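Local coordinates for protein aldose-aldose oxidoreductase (PDB 5A04) that probably catalyses the oxidation of one aldose coupled to the reduction of another, using a bound NADP cofactor that it holds next to the sugar, at residues A[159-164]-A[187-192]. Numbering follows the deposited sequence.
Sequences TDHGFT and GIYSLN. With BGC (beta-D-glucopyranose), chain H; NDP (NADPH dihydro-nicotinamide-adenine-dinucleotide phosphate), chain G.
His161 and Ser190 join the sheet of the C-terminal alpha/beta domain to the helix that lies against it, a worked example of how a second-shell histidine can back a ligand-binding tyrosine. Strand 159-162 and helix 187-192 run nearly antiparallel, at 158°, with their axes 6.8 Å apart. At the edge of the imidazole and in its plane, Ser190 OG meets His161 ND1 at 2.9 Å in a somewhat bent hydrogen bond whose donor could be either atom. Tyr189 CB sits over one face of the same ring, 3.5 Å from its centroid, a CH-pi contact. The phenol ring, by contrast, slides past the histidine: the planes are 25° apart, but the centroids lie 5.7 Å from each other and the rings barely overlap. Further back along the strand, Thr159 CG2 packs 3.6 Å from Ser190 CB.

Outward from this first shell, Thr265, a residue of the glucose pocket, takes His161 NE2 in a hydrogen bond, so both ring nitrogens are engaged and the imidazole is fixed in rotation. Ser190 OG is also bonded to Val240 O on the neighbouring strand, and Thr159 OG1 to Arg249 O, which satisfies these buried hydroxyls. With an alanine here instead of His161, Thr265 would probably lose its imidazole partner and Ser190 OG be left with Val240 O, and the gap opened beside Tyr189 CB is likely to give the tyrosine more freedom to shift.

What this scaffold presents is the phenol end of Tyr189. With CG anti to the carbonyl carbon (chi1 -71°), the ring leads away from the strand toward sugar and nicotinamide, where Tyr189 OH lies 3.1 Å from NADPH O7N.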
ATOM      1  N   THR A 159       1.029   4.661   0.506  1.00 13.54           N
ATOM      2  CA  THR A 159       0.255   5.620   1.284  1.00 14.20           C
ATOM      3  C   THR A 159      -1.241   5.431   1.056  1.00 17.17           C
ATOM      4  O   THR A 159      -1.712   5.277  -0.083  1.00 16.19           O
ATOM      5  CB  THR A 159       0.701   7.089   0.969  1.00 13.59           C
ATOM      6  OG1 THR A 159      -0.114   8.018   1.694  1.00 15.82           O
ATOM      7  CG2 THR A 159       0.610   7.413  -0.546  1.00 13.68           C
ATOM      8  N   ASP A 160      -1.978   5.402   2.165  1.00 14.41           N
ATOM      9  CA  ASP A 160      -3.408   5.129   2.169  1.00 13.23           C
ATOM     10  C   ASP A 160      -4.139   6.261   2.873  1.00 17.03           C
ATOM     11  O   ASP A 160      -3.795   6.600   4.006  1.00 15.15           O
ATOM     12  CB  ASP A 160      -3.722   3.820   2.907  1.00 14.56           C
ATOM     13  CG  ASP A 160      -2.936   2.638   2.389  1.00 19.40           C
ATOM     14  OD1 ASP A 160      -2.590   2.613   1.188  1.00 18.18           O
ATOM     15  OD2 ASP A 160      -2.672   1.716   3.199  1.00 18.70           O
ATOM     16  N   HIS A 161      -5.133   6.842   2.212  1.00 12.58           N
ATOM     17  CA  HIS A 161      -5.981   7.847   2.842  1.00 13.69           C
ATOM     18  C   HIS A 161      -7.442   7.583   2.530  1.00 14.19           C
ATOM     19  O   HIS A 161      -7.829   7.429   1.366  1.00 16.28           O
ATOM     20  CB  HIS A 161      -5.603   9.267   2.391  1.00 15.78           C
ATOM     21  CG  HIS A 161      -4.360   9.794   3.040  1.00 15.47           C
ATOM     22  ND1 HIS A 161      -3.095   9.520   2.558  1.00 14.75           N
ATOM     23  CD2 HIS A 161      -4.185  10.566   4.136  1.00 14.99           C
ATOM     24  CE1 HIS A 161      -2.199  10.105   3.330  1.00 16.54           C
ATOM     25  NE2 HIS A 161      -2.833  10.751   4.291  1.00 15.15           N
ATOM     26  N   GLY A 162      -8.265   7.561   3.572  1.00 14.11           N
ATOM     27  CA  GLY A 162      -9.680   7.330   3.390  1.00 15.12           C
ATOM     28  C   GLY A 162     -10.415   7.504   4.697  1.00 15.31           C
ATOM     29  O   GLY A 162      -9.805   7.458   5.776  1.00 15.46           O
ATOM     30  N   PHE A 163     -11.712   7.740   4.614  1.00 14.61           N
ATOM     31  CA  PHE A 163     -12.553   7.669   5.804  1.00 14.89           C
ATOM     32  C   PHE A 163     -13.924   7.173   5.386  1.00 18.98           C
ATOM     33  O   PHE A 163     -14.283   7.216   4.214  1.00 15.76           O
ATOM     34  CB  PHE A 163     -12.637   9.014   6.543  1.00 17.12           C
ATOM     35  CG  PHE A 163     -13.396  10.094   5.807  1.00 17.82           C
ATOM     36  CD1 PHE A 163     -12.769  10.874   4.845  1.00 19.58           C
ATOM     37  CD2 PHE A 163     -14.724  10.362   6.126  1.00 20.40           C
ATOM     38  CE1 PHE A 163     -13.467  11.883   4.192  1.00 19.16           C
ATOM     39  CE2 PHE A 163     -15.431  11.367   5.471  1.00 19.90           C
ATOM     40  CZ  PHE A 163     -14.797  12.125   4.508  1.00 19.21           C
ATOM     41  N   THR A 164     -14.676   6.661   6.347  1.00 16.09           N
ATOM     42  CA  THR A 164     -15.996   6.137   6.055  1.00 16.48           C
ATOM     43  C   THR A 164     -16.983   7.280   6.047  1.00 19.46           C
ATOM     44  O   THR A 164     -17.473   7.689   7.095  1.00 18.14           O
ATOM     45  CB  THR A 164     -16.406   5.078   7.093  1.00 18.57           C
ATOM     46  OG1 THR A 164     -16.127   5.582   8.406  1.00 18.65           O
ATOM     47  CG2 THR A 164     -15.596   3.823   6.891  1.00 17.69           C
ATOM     48  N   GLY A 187      -8.062  11.305  -0.959  1.00 16.08           N
ATOM     49  CA  GLY A 187      -7.019  10.655  -1.738  1.00 14.83           C
ATOM     50  C   GLY A 187      -5.932  11.618  -2.177  1.00 14.28           C
ATOM     51  O   GLY A 187      -4.774  11.231  -2.364  1.00 14.91           O
ATOM     52  N   ILE A 188      -6.297  12.887  -2.323  1.00 14.29           N
ATOM     53  CA  ILE A 188      -5.321  13.911  -2.659  1.00 13.97           C
ATOM     54  C   ILE A 188      -4.169  13.959  -1.633  1.00 12.96           C
ATOM     55  O   ILE A 188      -3.042  14.325  -1.982  1.00 13.91           O
ATOM     56  CB  ILE A 188      -6.012  15.290  -2.772  1.00 15.32           C
ATOM     57  CG1 ILE A 188      -5.059  16.341  -3.358  1.00 17.22           C
ATOM     58  CG2 ILE A 188      -6.590  15.709  -1.422  1.00 16.28           C
ATOM     59  CD1 ILE A 188      -5.779  17.608  -3.820  1.00 16.69           C
ATOM     60  N   TYR A 189      -4.419  13.564  -0.381  1.00 12.79           N
ATOM     61  CA  TYR A 189      -3.301  13.511   0.578  1.00 14.67           C
ATOM     62  C   TYR A 189      -2.275  12.437   0.215  1.00 14.41           C
ATOM     63  O   TYR A 189      -1.073  12.613   0.450  1.00 14.82           O
ATOM     64  CB  TYR A 189      -3.796  13.268   2.010  1.00 13.07           C
ATOM     65  CG  TYR A 189      -4.506  14.458   2.617  1.00 16.15           C
ATOM     66  CD1 TYR A 189      -5.879  14.621   2.462  1.00 18.76           C
ATOM     67  CD2 TYR A 189      -3.809  15.404   3.357  1.00 19.40           C
ATOM     68  CE1 TYR A 189      -6.540  15.704   3.022  1.00 18.79           C
ATOM     69  CE2 TYR A 189      -4.462  16.486   3.927  1.00 18.48           C
ATOM     70  CZ  TYR A 189      -5.820  16.630   3.756  1.00 20.76           C
ATOM     71  OH  TYR A 189      -6.467  17.707   4.317  1.00 19.06           O
ATOM     72  N   SER A 190      -2.735  11.316  -0.332  1.00 14.04           N
ATOM     73  CA  SER A 190      -1.813  10.267  -0.777  1.00 12.39           C
ATOM     74  C   SER A 190      -0.945  10.772  -1.927  1.00 14.62           C
ATOM     75  O   SER A 190       0.261  10.539  -1.967  1.00 14.00           O
ATOM     76  CB  SER A 190      -2.582   9.018  -1.229  1.00 14.06           C
ATOM     77  OG  SER A 190      -3.302   8.438  -0.157  1.00 15.45           O
ATOM     78  N   LEU A 191      -1.589  11.435  -2.884  1.00 13.63           N
ATOM     79  CA  LEU A 191      -0.891  11.996  -4.032  1.00 12.82           C
ATOM     80  C   LEU A 191       0.101  13.078  -3.618  1.00 13.33           C
ATOM     81  O   LEU A 191       1.264  13.070  -4.038  1.00 13.53           O
ATOM     82  CB  LEU A 191      -1.919  12.564  -5.015  1.00 13.72           C
ATOM     83  CG  LEU A 191      -1.393  13.489  -6.103  1.00 13.68           C
ATOM     84  CD1 LEU A 191      -0.398  12.730  -6.984  1.00 15.09           C
ATOM     85  CD2 LEU A 191      -2.584  14.013  -6.911  1.00 13.87           C
ATOM     86  N   ASN A 192      -0.361  14.006  -2.787  1.00 13.92           N
ATOM     87  CA  ASN A 192       0.462  15.137  -2.384  1.00 13.38           C
ATOM     88  C   ASN A 192       1.678  14.618  -1.607  1.00 15.89           C
ATOM     89  O   ASN A 192       2.799  15.083  -1.819  1.00 15.63           O
ATOM     90  CB  ASN A 192      -0.368  16.141  -1.558  1.00 14.81           C
ATOM     91  CG  ASN A 192       0.295  17.508  -1.440  1.00 17.22           C
ATOM     92  OD1 ASN A 192       0.863  17.847  -0.401  1.00 16.65           O
ATOM     93  ND2 ASN A 192       0.205  18.308  -2.491  1.00 15.89           N
TER
HETATM   94  C2  BGC H1341     -10.883  16.359   4.165  1.00 25.92           C
HETATM   95  C3  BGC H1341     -11.811  15.849   5.276  1.00 26.26           C
HETATM   96  C4  BGC H1341     -11.095  14.843   6.127  1.00 30.69           C
HETATM   97  C5  BGC H1341      -9.761  15.384   6.617  1.00 31.37           C
HETATM   98  C6  BGC H1341      -8.964  14.238   7.294  1.00 29.88           C
HETATM   99  C1  BGC H1341      -9.697  16.889   4.837  1.00 24.78           C
HETATM  100  O1  BGC H1341      -8.839  17.513   3.882  1.00 23.93           O
HETATM  101  O2  BGC H1341     -11.563  17.362   3.421  1.00 22.89           O
HETATM  102  O3  BGC H1341     -12.939  15.266   4.643  1.00 24.12           O
HETATM  103  O4  BGC H1341     -11.910  14.495   7.236  1.00 32.39           O
HETATM  104  O5  BGC H1341      -8.990  15.862   5.539  1.00 29.45           O
HETATM  105  O6  BGC H1341      -7.790  14.754   7.936  1.00 38.45           O
HETATM  106  PA  NDP G1340     -18.633  22.251   5.355  1.00 21.44           P
HETATM  107  O1A NDP G1340     -19.770  21.728   4.549  1.00 21.20           O
HETATM  108  O2A NDP G1340     -18.507  21.830   6.792  1.00 21.43           O
HETATM  109  O5B NDP G1340     -18.607  23.895   5.311  1.00 21.73           O
HETATM  110  C5B NDP G1340     -18.732  24.318   3.983  1.00 20.16           C
HETATM  111  C4B NDP G1340     -19.180  25.784   4.074  1.00 20.80           C
HETATM  112  O4B NDP G1340     -19.054  26.434   2.807  1.00 18.77           O
HETATM  113  C3B NDP G1340     -20.674  25.849   4.470  1.00 23.24           C
HETATM  114  O3B NDP G1340     -20.835  25.813   5.852  1.00 22.31           O
HETATM  115  C2B NDP G1340     -21.032  27.261   3.989  1.00 21.43           C
HETATM  116  O2B NDP G1340     -20.631  28.189   4.815  1.00 19.59           O
HETATM  117  C1B NDP G1340     -20.093  27.389   2.714  1.00 21.05           C
HETATM  118  N9A NDP G1340     -20.827  27.206   1.459  1.00 22.62           N
HETATM  119  C8A NDP G1340     -20.962  28.130   0.428  1.00 24.57           C
HETATM  120  N7A NDP G1340     -21.721  27.677  -0.588  1.00 21.93           N
HETATM  121  C5A NDP G1340     -22.099  26.390  -0.194  1.00 24.23           C
HETATM  122  C6A NDP G1340     -22.884  25.404  -0.819  1.00 28.72           C
HETATM  123  N6A NDP G1340     -23.440  25.641  -2.057  1.00 29.32           N
HETATM  124  N1A NDP G1340     -23.119  24.193  -0.226  1.00 25.66           N
HETATM  125  C2A NDP G1340     -22.525  24.029   1.015  1.00 26.28           C
HETATM  126  N3A NDP G1340     -21.756  24.864   1.723  1.00 23.75           N
HETATM  127  C4A NDP G1340     -21.554  26.070   1.088  1.00 23.86           C
HETATM  128  O3  NDP G1340     -17.344  21.696   4.468  1.00 21.64           O
HETATM  129  PN  NDP G1340     -15.911  21.617   5.238  1.00 20.12           P
HETATM  130  O1N NDP G1340     -15.574  22.848   5.976  1.00 19.57           O
HETATM  131  O2N NDP G1340     -15.572  20.220   5.707  1.00 20.25           O
HETATM  132  O5D NDP G1340     -14.866  21.675   3.825  1.00 19.23           O
HETATM  133  C5D NDP G1340     -14.879  22.917   3.178  1.00 18.75           C
HETATM  134  C4D NDP G1340     -13.560  23.017   2.362  1.00 17.80           C
HETATM  135  O4D NDP G1340     -12.439  22.793   3.272  1.00 19.99           O
HETATM  136  C3D NDP G1340     -13.458  21.881   1.277  1.00 19.77           C
HETATM  137  O3D NDP G1340     -12.757  22.375   0.121  1.00 18.16           O
HETATM  138  C2D NDP G1340     -12.608  20.817   1.956  1.00 19.90           C
HETATM  139  O2D NDP G1340     -11.827  20.080   1.030  1.00 20.77           O
HETATM  140  C1D NDP G1340     -11.650  21.721   2.809  1.00 17.32           C
HETATM  141  N1N NDP G1340     -11.199  21.000   4.001  1.00 17.33           N
HETATM  142  C2N NDP G1340      -9.846  20.913   4.287  1.00 20.25           C
HETATM  143  C3N NDP G1340      -9.444  20.259   5.417  1.00 19.08           C
HETATM  144  C7N NDP G1340      -8.017  20.160   5.721  1.00 20.95           C
HETATM  145  O7N NDP G1340      -7.586  19.439   6.640  1.00 21.88           O
HETATM  146  N7N NDP G1340      -7.113  20.902   4.966  1.00 18.07           N
HETATM  147  C4N NDP G1340     -10.407  19.629   6.363  1.00 21.40           C
HETATM  148  C5N NDP G1340     -11.813  19.741   5.949  1.00 19.66           C
HETATM  149  C6N NDP G1340     -12.160  20.396   4.842  1.00 19.24           C
HETATM  150  P2B NDP G1340     -21.678  29.529   5.091  1.00 21.07           P
HETATM  151  O1X NDP G1340     -21.927  29.980   3.669  1.00 21.29           O
HETATM  152  O2X NDP G1340     -22.805  28.819   5.776  1.00 20.67           O
HETATM  153  O3X NDP G1340     -20.812  30.445   5.953  1.00 20.60           O